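Local coordinates for EtuB protein (Clostridium kluyveri DSM 555, PDB 3IO0) that probably builds the shell of a bacterial microcompartment linked to ethanol utilisation, assembling as a trimer of chains that each carry two BMC domains, at residues G9-T15 / L104-D108; L33-S39 / K89-V93; Y115-A119 / M218-P222; H121-T127 / A145-A151; L204-R208 / S226-F230. All coordinates share one frame; numbering follows the deposited sequence.

How the interactions relate
The chain holds two BMC domains in tandem, each with a five-stranded antiparallel sheet of strand order 1-2-3-5-4. Interactions 1 and 2 both reach the first sheet, with centres 24 Å apart; helix 93-111 leads from one to the other. The remaining three belong to the second half. Interactions 4 and 5 lie closest, centres 8 Å apart, where Val-124 and Met-149 pack on Leu-204. Interaction 3 adjoins interaction 4 through neighbouring strands, and Tyr-115 touches Arg-208 and Pro-228 of interaction 5. Interactions 2 and 3 are 43 Å apart between centres. Across the trimer, Asp-14 of interaction 1 packs on Ala-119 of a neighbouring subunit, part of that chain's interaction 3.

Interaction 1 of 5, residues G9-T15 / L104-D108; sequences GTAGGDT and LKQTD
Leu-104 and Asp-108 meet strand 9-11 and the turn after it with similar first torsions: each CG lies opposite its own carbonyl carbon and beside its backbone N (chi1 -78° for Leu-104, -68° for Asp-108). Being one helical turn apart puts both residues on the same flank of helix 93-111, and the torsions then carry the leucine branches to Gly-9 and Thr-10 and the carboxylate to Gly-12. The branched end of Leu-104 straddles the start of the strand, CD1 lying 3.4 Å from Gly-9 C while CD2 covers the peptide N of Thr-10. Glycine suits this place: its phi is positive, and a CB there would point at the helix and come close to Leu-104 CD1. Ala-11 comes next, its short CB set among the helix residues, 3.6 Å from Leu-104 O and 3.8 Å from Thr-107 CB. The hydroxyl of Thr-107 turns back to Ala-103 O of its own helix, so the residue offers its apolar branch across the contact.

The polar link lies at the turn. Gly-12 N donates to Asp-108 OD1 at 2.9 Å, approaching from the syn side but 29° out of the carboxylate plane; a weak second bond reaches OD2. Thr-10 and Ala-11 both face Thr-15 in a G1 beta bulge, which leads the edge strand into this hairpin turn. Leu-104, Ala-11 and Thr-107 thus make the apolar part of the contact, while one carboxylate takes up a backbone N-H of the turn, tying the outermost strand of the first BMC sheet to the helix beside it.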
# COMPACT_ATOMS: atom_id res chain seq x y z
N GLY A 9 -5.80 -25.71 6.97
CA GLY A 9 -5.84 -24.89 8.24
C GLY A 9 -5.11 -23.64 7.78
O GLY A 9 -4.74 -23.66 6.61
N THR A 10 -4.89 -22.54 8.51
CA THR A 10 -5.52 -21.89 9.69
C THR A 10 -4.64 -21.67 10.91
O THR A 10 -4.31 -22.61 11.63
CB THR A 10 -6.98 -22.22 9.96
OG1 THR A 10 -7.72 -21.81 8.81
CG2 THR A 10 -7.51 -21.41 11.16
N ALA A 11 -4.24 -20.41 11.11
CA ALA A 11 -3.55 -19.94 12.31
C ALA A 11 -3.83 -18.44 12.49
O ALA A 11 -4.55 -17.85 11.68
CB ALA A 11 -2.05 -20.22 12.23
N GLY A 12 -3.27 -17.83 13.54
CA GLY A 12 -3.48 -16.41 13.85
C GLY A 12 -3.03 -15.45 12.76
O GLY A 12 -2.41 -15.86 11.80
N GLY A 13 -3.32 -14.16 12.92
CA GLY A 13 -3.31 -13.25 11.76
C GLY A 13 -4.42 -13.87 10.95
O GLY A 13 -5.21 -14.64 11.51
N ASP A 14 -4.54 -13.61 9.67
CA ASP A 14 -5.52 -14.44 8.99
C ASP A 14 -4.77 -15.39 8.10
O ASP A 14 -4.69 -15.20 6.89
CB ASP A 14 -6.61 -13.64 8.25
CG ASP A 14 -7.66 -13.07 9.20
OD1 ASP A 14 -7.81 -13.57 10.33
OD2 ASP A 14 -8.34 -12.10 8.82
N THR A 15 -4.16 -16.40 8.71
CA THR A 15 -3.31 -17.26 7.92
C THR A 15 -3.96 -18.57 7.51
O THR A 15 -4.66 -19.18 8.31
CB THR A 15 -1.84 -17.38 8.47
OG1 THR A 15 -1.38 -18.73 8.31
CG2 THR A 15 -1.73 -16.99 9.89
N LEU A 104 1.94 -23.90 10.02
CA LEU A 104 0.69 -23.56 10.69
C LEU A 104 0.74 -23.77 12.20
O LEU A 104 0.30 -22.91 12.97
CB LEU A 104 -0.46 -24.37 10.11
CG LEU A 104 -1.03 -23.92 8.76
CD1 LEU A 104 -2.02 -24.96 8.27
CD2 LEU A 104 -1.67 -22.54 8.86
N LYS A 105 1.28 -24.92 12.62
CA LYS A 105 1.45 -25.23 14.04
C LYS A 105 2.26 -24.17 14.76
O LYS A 105 1.93 -23.81 15.89
CB LYS A 105 2.13 -26.59 14.24
CG LYS A 105 1.36 -27.57 15.14
CD LYS A 105 1.23 -27.12 16.61
CE LYS A 105 2.41 -27.60 17.49
NZ LYS A 105 2.71 -29.08 17.35
N GLN A 106 3.30 -23.66 14.11
CA GLN A 106 4.27 -22.77 14.75
C GLN A 106 3.94 -21.28 14.65
O GLN A 106 4.51 -20.46 15.37
CB GLN A 106 5.67 -23.02 14.18
CG GLN A 106 6.21 -24.43 14.40
CD GLN A 106 6.06 -24.89 15.84
OE1 GLN A 106 6.42 -24.16 16.78
NE2 GLN A 106 5.53 -26.10 16.02
N THR A 107 3.01 -20.94 13.77
CA THR A 107 2.70 -19.54 13.52
C THR A 107 2.31 -18.79 14.79
O THR A 107 2.94 -17.79 15.13
CB THR A 107 1.64 -19.39 12.40
OG1 THR A 107 2.26 -19.69 11.15
CG2 THR A 107 1.11 -17.97 12.32
N ASP A 108 1.30 -19.28 15.50
CA ASP A 108 0.77 -18.57 16.66
C ASP A 108 1.81 -18.40 17.74
O ASP A 108 1.80 -17.39 18.45
CB ASP A 108 -0.44 -19.29 17.22
CG ASP A 108 -1.61 -19.23 16.28
OD1 ASP A 108 -2.23 -18.16 16.18
OD2 ASP A 108 -1.90 -20.25 15.63

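Interaction 2 of 5, residues L33-S39 / K89-V93; sequences LDNTCRS and KAADV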
# COMPACT_ATOMS: atom_id res chain seq x y z
N LEU A 33 8.74 -23.24 -10.75
CA LEU A 33 8.43 -24.66 -10.98
C LEU A 33 8.87 -25.28 -12.30
O LEU A 33 9.09 -24.58 -13.29
CB LEU A 33 6.94 -24.93 -10.76
CG LEU A 33 6.35 -24.42 -9.45
CD1 LEU A 33 4.88 -24.73 -9.36
CD2 LEU A 33 7.08 -25.00 -8.26
N ASP A 34 9.00 -26.60 -12.29
CA ASP A 34 9.23 -27.38 -13.50
C ASP A 34 8.51 -28.71 -13.34
O ASP A 34 7.88 -28.96 -12.32
CB ASP A 34 10.73 -27.58 -13.78
CG ASP A 34 11.37 -28.57 -12.82
OD1 ASP A 34 12.28 -28.14 -12.08
OD2 ASP A 34 10.97 -29.75 -12.80
N ASN A 35 8.64 -29.58 -14.34
CA ASN A 35 7.80 -30.76 -14.37
C ASN A 35 8.15 -31.88 -13.38
O ASN A 35 7.29 -32.67 -12.98
CB ASN A 35 7.64 -31.27 -15.80
CG ASN A 35 6.26 -31.83 -16.03
OD1 ASN A 35 6.08 -33.05 -16.08
ND2 ASN A 35 5.26 -30.95 -16.11
N THR A 36 9.42 -31.93 -12.98
CA THR A 36 9.88 -32.88 -11.96
C THR A 36 9.51 -32.36 -10.57
O THR A 36 9.71 -33.04 -9.57
CB THR A 36 11.42 -33.11 -12.02
OG1 THR A 36 12.11 -32.05 -11.33
CG2 THR A 36 11.92 -33.20 -13.49
N CYS A 37 8.99 -31.13 -10.51
CA CYS A 37 8.71 -30.46 -9.24
C CYS A 37 7.55 -29.47 -9.37
O CYS A 37 7.75 -28.28 -9.63
CB CYS A 37 9.98 -29.74 -8.77
SG CYS A 37 9.77 -28.84 -7.23
N ARG A 38 6.32 -29.96 -9.20
CA ARG A 38 5.15 -29.12 -9.43
C ARG A 38 4.13 -29.19 -8.33
O ARG A 38 2.94 -28.97 -8.58
CB ARG A 38 4.45 -29.45 -10.75
CG ARG A 38 5.18 -30.40 -11.64
CD ARG A 38 4.49 -31.75 -11.67
NE ARG A 38 3.89 -32.02 -12.98
CZ ARG A 38 3.59 -33.24 -13.44
NH1 ARG A 38 3.82 -34.32 -12.69
NH2 ARG A 38 3.06 -33.38 -14.64
N SER A 39 4.55 -29.49 -7.11
CA SER A 39 3.60 -29.41 -6.02
C SER A 39 4.00 -28.32 -5.05
O SER A 39 5.17 -28.06 -4.82
CB SER A 39 3.39 -30.77 -5.35
OG SER A 39 4.60 -31.26 -4.83
N LYS A 89 8.04 -25.29 -2.66
CA LYS A 89 7.93 -26.29 -3.73
C LYS A 89 8.55 -27.64 -3.35
O LYS A 89 9.52 -27.71 -2.59
CB LYS A 89 8.54 -25.77 -5.03
CG LYS A 89 10.02 -25.43 -4.97
CD LYS A 89 10.53 -25.01 -6.35
CE LYS A 89 12.00 -24.65 -6.33
NZ LYS A 89 12.33 -23.83 -7.51
N ALA A 90 7.96 -28.71 -3.88
CA ALA A 90 8.37 -30.08 -3.58
C ALA A 90 8.03 -30.98 -4.74
O ALA A 90 7.08 -30.71 -5.48
CB ALA A 90 7.67 -30.59 -2.32
N ALA A 91 8.79 -32.05 -4.90
CA ALA A 91 8.48 -33.07 -5.90
C ALA A 91 7.22 -33.84 -5.49
O ALA A 91 6.44 -34.27 -6.34
CB ALA A 91 9.66 -34.02 -6.07
N ASP A 92 7.02 -33.98 -4.19
CA ASP A 92 5.91 -34.76 -3.67
C ASP A 92 5.00 -33.90 -2.79
O ASP A 92 5.44 -33.25 -1.84
CB ASP A 92 6.47 -35.94 -2.86
CG ASP A 92 5.42 -37.00 -2.53
OD1 ASP A 92 4.27 -36.67 -2.13
OD2 ASP A 92 5.78 -38.20 -2.64
N VAL A 93 3.71 -33.92 -3.12
CA VAL A 93 2.70 -33.15 -2.41
C VAL A 93 2.75 -33.31 -0.89
O VAL A 93 2.55 -32.34 -0.16
CB VAL A 93 1.28 -33.52 -2.87
CG1 VAL A 93 0.38 -32.32 -2.79
CG2 VAL A 93 1.31 -34.07 -4.32
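Ala-90 O is gripped twice by Ser-39. The backbone N of Ser-39 donates to it at 3.2 Å, and the hydroxyl OG adds a shorter bond of 2.6 Å from above the carbonyl plane. The hydroxyl gets there because OG sits between its own backbone N and carbonyl carbon (chi1 59°), which folds it back over the neighbouring strand; a small serine can do this where strand and loop lie close. Ala-90 N returns the bond to Ser-39 O at 3.0 Å, completing an antiparallel hydrogen-bonded pair where strands 39-45 and 84-90 come together.

Beside this pair the contact is apolar. Leu-33 CD2 rests on Lys-89 CB at 3.6 Å, the two side chains running past each other in opposite directions. Cys-37 SG lies against the same methylenes, 4.0 Å from Lys-89 CB. The lysine chain is extended, so its aliphatic part covers the loop before NZ makes a weak bond to Gly-32 O. The loop itself is shaped by an Asx turn, in which Asp-34 OD2 accepts from both Thr-36 N and Thr-36 OG1, inside a type I turn.

Next to the serine, Asp-92 caps helix 93-111 and bonds to Ser-94. Ser-39 thus doubly satisfies the last carbonyl of strand 84-90, just where the chain leaves the sheet for that helix.

Interaction 3 of 5, residues Y115-A119 / M218-P222; sequences YLCDA and MGQDP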
# COMPACT_ATOMS: atom_id res chain seq x y z
N TYR A 115 3.69 -7.18 19.32
CA TYR A 115 2.98 -6.34 20.28
C TYR A 115 2.14 -5.35 19.49
O TYR A 115 2.69 -4.57 18.72
CB TYR A 115 3.98 -5.61 21.17
CG TYR A 115 4.85 -6.52 22.00
CD1 TYR A 115 5.94 -7.19 21.44
CD2 TYR A 115 4.58 -6.73 23.36
CE1 TYR A 115 6.75 -8.03 22.19
CE2 TYR A 115 5.38 -7.57 24.13
CZ TYR A 115 6.46 -8.22 23.54
OH TYR A 115 7.24 -9.05 24.31
N LEU A 116 0.82 -5.39 19.66
CA LEU A 116 -0.06 -4.46 18.93
C LEU A 116 -0.50 -3.30 19.80
O LEU A 116 -0.45 -3.37 21.03
CB LEU A 116 -1.31 -5.14 18.40
CG LEU A 116 -1.26 -6.26 17.37
CD1 LEU A 116 -2.67 -6.84 17.23
CD2 LEU A 116 -0.75 -5.75 16.02
N CYS A 117 -0.96 -2.25 19.15
CA CYS A 117 -1.60 -1.15 19.83
C CYS A 117 -2.12 -0.17 18.80
O CYS A 117 -1.91 -0.34 17.60
CB CYS A 117 -0.64 -0.45 20.77
SG CYS A 117 0.46 0.66 19.95
N ASP A 118 -2.79 0.86 19.29
CA ASP A 118 -3.57 1.72 18.42
C ASP A 118 -2.72 2.46 17.39
O ASP A 118 -3.12 2.60 16.23
CB ASP A 118 -4.39 2.70 19.25
CG ASP A 118 -5.07 3.74 18.39
OD1 ASP A 118 -6.15 3.41 17.85
OD2 ASP A 118 -4.50 4.86 18.25
N ALA A 119 -1.56 2.95 17.80
CA ALA A 119 -0.76 3.79 16.93
C ALA A 119 0.28 3.03 16.11
O ALA A 119 0.97 3.62 15.27
CB ALA A 119 -0.11 4.91 17.73
N MET A 218 4.46 7.34 24.11
CA MET A 218 3.46 7.88 23.19
C MET A 218 2.03 7.67 23.68
O MET A 218 1.09 7.90 22.93
CB MET A 218 3.59 7.23 21.81
CG MET A 218 4.92 7.40 21.12
SD MET A 218 5.06 6.43 19.58
CE MET A 218 3.71 7.09 18.60
N GLY A 219 1.87 7.21 24.92
CA GLY A 219 0.54 6.95 25.49
C GLY A 219 -0.12 5.65 25.03
O GLY A 219 -1.32 5.46 25.18
N GLN A 220 0.69 4.76 24.48
CA GLN A 220 0.19 3.51 23.93
C GLN A 220 0.33 2.41 24.96
O GLN A 220 1.21 2.47 25.84
CB GLN A 220 0.97 3.12 22.67
CG GLN A 220 0.84 4.09 21.52
CD GLN A 220 -0.59 4.30 21.12
OE1 GLN A 220 -1.22 3.43 20.53
NE2 GLN A 220 -1.11 5.46 21.46
N ASP A 221 -0.53 1.40 24.83
CA ASP A 221 -0.44 0.22 25.65
C ASP A 221 -0.17 -1.01 24.77
O ASP A 221 -1.10 -1.76 24.43
CB ASP A 221 -1.72 0.06 26.47
CG ASP A 221 -1.64 -1.10 27.46
OD1 ASP A 221 -0.53 -1.66 27.70
OD2 ASP A 221 -2.72 -1.46 28.00
N PRO A 222 1.10 -1.23 24.41
CA PRO A 222 1.45 -2.30 23.48
C PRO A 222 1.40 -3.69 24.12
O PRO A 222 1.99 -3.91 25.17
CB PRO A 222 2.88 -1.94 23.07
CG PRO A 222 3.43 -1.21 24.23
CD PRO A 222 2.29 -0.50 24.88
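Gln-220 and Ala-119 meet beyond a Schellman motif: Gly-219, with positive phi, is its C-prime residue, and it turns the chain out of helix 197-217 so that segment 218-222 runs back alongside edge strand 114-117 of the second BMC sheet.

Hydrogen bonding rests on the glutamine amide. A turn about the CB-CG bond (chi2 -57°) folds its chain, which brings the amide back over the turn between strands 114-117 and 120-127. There OE1 accepts from Ala-119 N at 2.8 Å, the donor lying 49° out of the carbonyl plane. A long polar side chain is apt here, since it reaches a backbone N-H that its own main chain does not approach. The bond holds the turn to the helix exit, and the CB of Ala-119 lies against the same amide, 3.5 Å from Gln-220 CD.

Apolar contacts lie beside it. Cys-117 SG is 3.7 Å from Gln-220 CB, and Ala-119 CB meets Met-218 CE at 4.5 Å. Pro-222 sits near the strand with its CB 4.3 Å from Tyr-115 CB. Leu-212 of helix 197-217 touches both Tyr-115 and Pro-222 and closes this small cluster.

Between subunits, Ala-119 O accepts from Arg-46 of a neighbouring subunit, and Met-218 packs on Val-16 of that same subunit, so the turn belongs to the trimer interface.

Backbone contact is lighter: Leu-116 pairs with Val-223 just beyond the segment, Pro-222 O lies at the edge of the Tyr-115 ring, and Pro-222 CA points a C-H at Leu-116 O from 3.3 Å.

Interaction 4 of 5, residues H121-T127 / A145-A151; sequences HLEVQYT and AFGIMHA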
# COMPACT_ATOMS: atom_id res chain seq x y z
N HIS A 121 2.83 -0.89 16.12
CA HIS A 121 3.18 -2.22 16.59
C HIS A 121 4.68 -2.35 16.80
O HIS A 121 5.47 -1.51 16.35
CB HIS A 121 2.71 -3.26 15.59
CG HIS A 121 3.14 -3.00 14.18
ND1 HIS A 121 4.43 -3.24 13.74
CD2 HIS A 121 2.47 -2.52 13.11
CE1 HIS A 121 4.53 -2.92 12.46
NE2 HIS A 121 3.35 -2.48 12.05
N LEU A 122 5.08 -3.42 17.48
CA LEU A 122 6.47 -3.78 17.62
C LEU A 122 6.60 -5.28 17.38
O LEU A 122 5.72 -6.04 17.78
CB LEU A 122 6.96 -3.43 19.02
CG LEU A 122 8.40 -3.83 19.35
CD1 LEU A 122 9.39 -2.88 18.74
CD2 LEU A 122 8.61 -3.89 20.85
N GLU A 123 7.67 -5.70 16.72
CA GLU A 123 7.90 -7.12 16.49
C GLU A 123 9.37 -7.42 16.46
O GLU A 123 10.15 -6.78 15.74
CB GLU A 123 7.25 -7.61 15.20
CG GLU A 123 7.47 -9.10 14.91
CD GLU A 123 6.71 -9.61 13.70
OE1 GLU A 123 6.29 -8.79 12.86
OE2 GLU A 123 6.51 -10.85 13.58
N VAL A 124 9.75 -8.40 17.27
CA VAL A 124 11.13 -8.83 17.35
C VAL A 124 11.13 -10.35 17.28
O VAL A 124 10.51 -11.01 18.11
CB VAL A 124 11.78 -8.33 18.65
CG1 VAL A 124 13.26 -8.56 18.60
CG2 VAL A 124 11.52 -6.85 18.84
N GLN A 125 11.80 -10.90 16.27
CA GLN A 125 11.87 -12.34 16.06
C GLN A 125 13.30 -12.82 16.14
O GLN A 125 14.24 -12.08 15.85
CB GLN A 125 11.29 -12.72 14.70
CG GLN A 125 9.79 -12.48 14.52
CD GLN A 125 8.91 -13.37 15.39
OE1 GLN A 125 9.40 -14.27 16.10
NE2 GLN A 125 7.60 -13.13 15.34
N TYR A 126 13.46 -14.09 16.53
CA TYR A 126 14.78 -14.71 16.66
C TYR A 126 14.77 -16.13 16.12
O TYR A 126 13.77 -16.84 16.24
CB TYR A 126 15.21 -14.72 18.13
CG TYR A 126 16.45 -15.56 18.40
CD1 TYR A 126 17.71 -15.11 18.00
CD2 TYR A 126 16.36 -16.80 19.03
CE1 TYR A 126 18.84 -15.88 18.22
CE2 TYR A 126 17.49 -17.57 19.26
CZ TYR A 126 18.73 -17.10 18.85
OH TYR A 126 19.87 -17.84 19.07
N THR A 127 15.89 -16.53 15.52
CA THR A 127 16.14 -17.93 15.16
C THR A 127 17.62 -18.22 15.43
O THR A 127 18.45 -17.31 15.33
CB THR A 127 15.80 -18.22 13.68
OG1 THR A 127 16.36 -19.48 13.28
CG2 THR A 127 16.35 -17.14 12.78
N ALA A 145 22.73 -17.56 13.69
CA ALA A 145 21.61 -16.96 14.41
C ALA A 145 21.14 -15.72 13.65
O ALA A 145 21.92 -15.10 12.91
CB ALA A 145 22.01 -16.59 15.82
N PHE A 146 19.87 -15.35 13.81
CA PHE A 146 19.28 -14.30 13.00
C PHE A 146 18.21 -13.55 13.77
O PHE A 146 17.43 -14.17 14.51
CB PHE A 146 18.70 -14.92 11.73
CG PHE A 146 18.31 -13.93 10.68
CD1 PHE A 146 19.26 -13.13 10.07
CD2 PHE A 146 16.98 -13.82 10.28
CE1 PHE A 146 18.89 -12.22 9.09
CE2 PHE A 146 16.60 -12.91 9.29
CZ PHE A 146 17.56 -12.11 8.70
N GLY A 147 18.17 -12.23 13.61
CA GLY A 147 17.15 -11.41 14.26
C GLY A 147 16.37 -10.52 13.31
O GLY A 147 16.93 -10.03 12.32
N ILE A 148 15.08 -10.31 13.60
CA ILE A 148 14.24 -9.40 12.81
C ILE A 148 13.51 -8.38 13.69
O ILE A 148 12.86 -8.73 14.67
CB ILE A 148 13.22 -10.17 11.96
CG1 ILE A 148 13.94 -11.15 11.03
CG2 ILE A 148 12.34 -9.20 11.15
CD1 ILE A 148 13.03 -12.19 10.45
N MET A 149 13.62 -7.11 13.30
CA MET A 149 13.10 -6.00 14.08
C MET A 149 12.28 -5.11 13.20
O MET A 149 12.68 -4.81 12.07
CB MET A 149 14.26 -5.11 14.51
CG MET A 149 14.84 -5.39 15.84
SD MET A 149 16.52 -4.77 15.77
CE MET A 149 17.32 -6.23 15.13
N HIS A 150 11.15 -4.64 13.72
CA HIS A 150 10.50 -3.47 13.17
C HIS A 150 9.47 -2.92 14.12
O HIS A 150 9.01 -3.62 15.02
CB HIS A 150 9.88 -3.76 11.80
CG HIS A 150 8.83 -4.81 11.83
ND1 HIS A 150 7.54 -4.55 12.24
CD2 HIS A 150 8.86 -6.12 11.51
CE1 HIS A 150 6.82 -5.66 12.18
NE2 HIS A 150 7.61 -6.63 11.74
N ALA A 151 9.14 -1.65 13.94
CA ALA A 151 8.06 -1.02 14.67
C ALA A 151 7.40 0.06 13.80
O ALA A 151 8.04 0.63 12.90
CB ALA A 151 8.56 -0.44 15.97
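The imidazole of His-150 has Glu-123 O over one face and His-121 at its edge, where His-121 CE1 comes within 3.4 Å of His-150 ND1. Neither histidine ring covers the other; their edges meet, with planes 84° apart. Beyond them, Phe-146 presents its ring edge to the methyl of Thr-127, whose CG2 is also 3.4 Å from Phe-146 CB.

A chi1 of 61° tucks the imidazole of His-150 in over its own backbone and toward the neighbouring strand, and NE2 gives Glu-123 OE1 a weak bond of 2.8 Å. The other oxygen, OE2, accepts from Gln-125 NE2 at 3.1 Å through its anti lone pair, almost perfectly straight at 179°. That amide also donates to Tyr-110 O, so a buried row of polar groups is linked together.

Histidine, glutamate and glutamine share this face of the sheet with Ile-148, against helix 50-61. On the other, Leu-122 CD1 packs on Ala-151 CB at 3.8 Å, and the small alanine suits the close pair. Val-124 and Met-149 continue this layer against helix 197-217. Six main-chain hydrogen bonds, two at each of three pairs, make strands 120-127 and 145-152 an antiparallel ladder within the five-stranded sheet of the alpha/beta BMC fold.

Interaction 5 of 5, residues L204-R208 / S226-F230; sequences LTAAR and SKPTF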
# COMPACT_ATOMS: atom_id res chain seq x y z
N LEU A 204 18.39 -8.05 20.32
CA LEU A 204 16.95 -8.20 20.19
C LEU A 204 16.22 -7.72 21.44
O LEU A 204 15.18 -7.07 21.35
CB LEU A 204 16.62 -9.66 19.90
CG LEU A 204 16.33 -10.13 18.47
CD1 LEU A 204 16.59 -9.08 17.40
CD2 LEU A 204 17.09 -11.41 18.17
N THR A 205 16.77 -8.03 22.61
CA THR A 205 16.08 -7.78 23.87
C THR A 205 16.09 -6.31 24.24
O THR A 205 15.07 -5.78 24.70
CB THR A 205 16.65 -8.59 25.03
OG1 THR A 205 16.89 -9.93 24.59
CG2 THR A 205 15.65 -8.63 26.19
N ALA A 206 17.25 -5.68 24.04
CA ALA A 206 17.38 -4.25 24.28
C ALA A 206 16.45 -3.51 23.33
O ALA A 206 15.77 -2.56 23.73
CB ALA A 206 18.81 -3.81 24.10
N ALA A 207 16.43 -3.97 22.08
CA ALA A 207 15.62 -3.36 21.03
C ALA A 207 14.15 -3.44 21.37
O ALA A 207 13.45 -2.43 21.32
CB ALA A 207 15.91 -4.02 19.70
N ARG A 208 13.69 -4.64 21.76
CA ARG A 208 12.31 -4.84 22.22
C ARG A 208 11.99 -3.90 23.39
O ARG A 208 10.92 -3.27 23.42
CB ARG A 208 12.08 -6.29 22.65
CG ARG A 208 10.60 -6.63 22.80
CD ARG A 208 10.28 -7.45 24.05
NE ARG A 208 10.53 -8.88 23.88
CZ ARG A 208 11.55 -9.53 24.42
NH1 ARG A 208 12.43 -8.90 25.19
NH2 ARG A 208 11.69 -10.83 24.20
N SER A 226 -1.49 -13.51 22.23
CA SER A 226 -0.26 -14.29 22.68
C SER A 226 0.76 -13.89 23.81
O SER A 226 0.43 -13.16 24.74
CB SER A 226 0.46 -14.91 21.47
OG SER A 226 1.25 -16.01 21.90
N LYS A 227 1.98 -14.44 23.73
CA LYS A 227 3.10 -14.11 24.64
C LYS A 227 4.47 -14.43 23.97
O LYS A 227 4.54 -15.34 23.14
CB LYS A 227 2.93 -14.84 25.97
CG LYS A 227 4.04 -15.85 26.28
CD LYS A 227 3.50 -17.24 26.58
CE LYS A 227 4.65 -18.25 26.60
NZ LYS A 227 4.15 -19.62 26.84
N PRO A 228 5.57 -13.71 24.33
CA PRO A 228 6.82 -13.76 23.53
C PRO A 228 7.58 -15.06 23.67
O PRO A 228 7.16 -15.91 24.43
CB PRO A 228 7.64 -12.58 24.07
CG PRO A 228 7.21 -12.43 25.46
CD PRO A 228 5.73 -12.82 25.50
N THR A 229 8.70 -15.21 22.95
CA THR A 229 9.44 -16.48 22.93
C THR A 229 10.89 -16.43 23.45
O THR A 229 11.57 -17.45 23.42
CB THR A 229 9.45 -17.13 21.52
OG1 THR A 229 10.27 -16.37 20.64
CG2 THR A 229 8.04 -17.24 20.95
N PHE A 230 11.37 -15.26 23.89
CA PHE A 230 12.74 -15.13 24.43
C PHE A 230 12.91 -13.92 25.35
O PHE A 230 11.97 -13.15 25.53
CB PHE A 230 13.79 -15.10 23.30
CG PHE A 230 13.67 -13.91 22.39
CD1 PHE A 230 12.82 -13.94 21.28
CD2 PHE A 230 14.38 -12.73 22.65
CE1 PHE A 230 12.69 -12.82 20.45
CE2 PHE A 230 14.26 -11.61 21.83
CZ PHE A 230 13.41 -11.66 20.73
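Phe-230, the last residue of the chain, is held tightly by Leu-204 and Arg-208 of helix 197-217. Leu-204 CB comes to 3.6 Å from Phe-230 CE2, the two side chains crossing at about a right angle, and Val-124 of the sheet touches the phenyl group as well. Over one face of the ring stands Arg-208 NH2, 3.5 Å above the plane and displaced toward the rim. The guanidinium carbon CZ is 4.8 Å from the ring centroid, an off-centre cation-pi contact. Arginine can do this because its chain starts opposite the backbone N (chi1 -165°) and then bends twice, carrying NH2 over the phenylalanine ring near its rim. The same NH2 reaches Phe-230 O at 2.7 Å, but the N-H points poorly at it (115°) and the bond is weak.

The contact is looser at Thr-205 and Pro-228. Thr-205 OG1 lies at the ring edge, 4.2 Å from Phe-230 CE2, its polar partner being Leu-201 O in its own helix. Pro-228 CB approaches Arg-208 NH2 no nearer than 4.4 Å, and finds firmer company in Tyr-115.

Leucine and arginine suit a partly exposed ring beside helix 197-217 and Val-124: the first touches it obliquely with aliphatic carbon, the second brings a guanidinium near both the ring and the modelled terminal oxygen. Attraction to a terminal carboxylate would be possible, but this weak bond does not establish it.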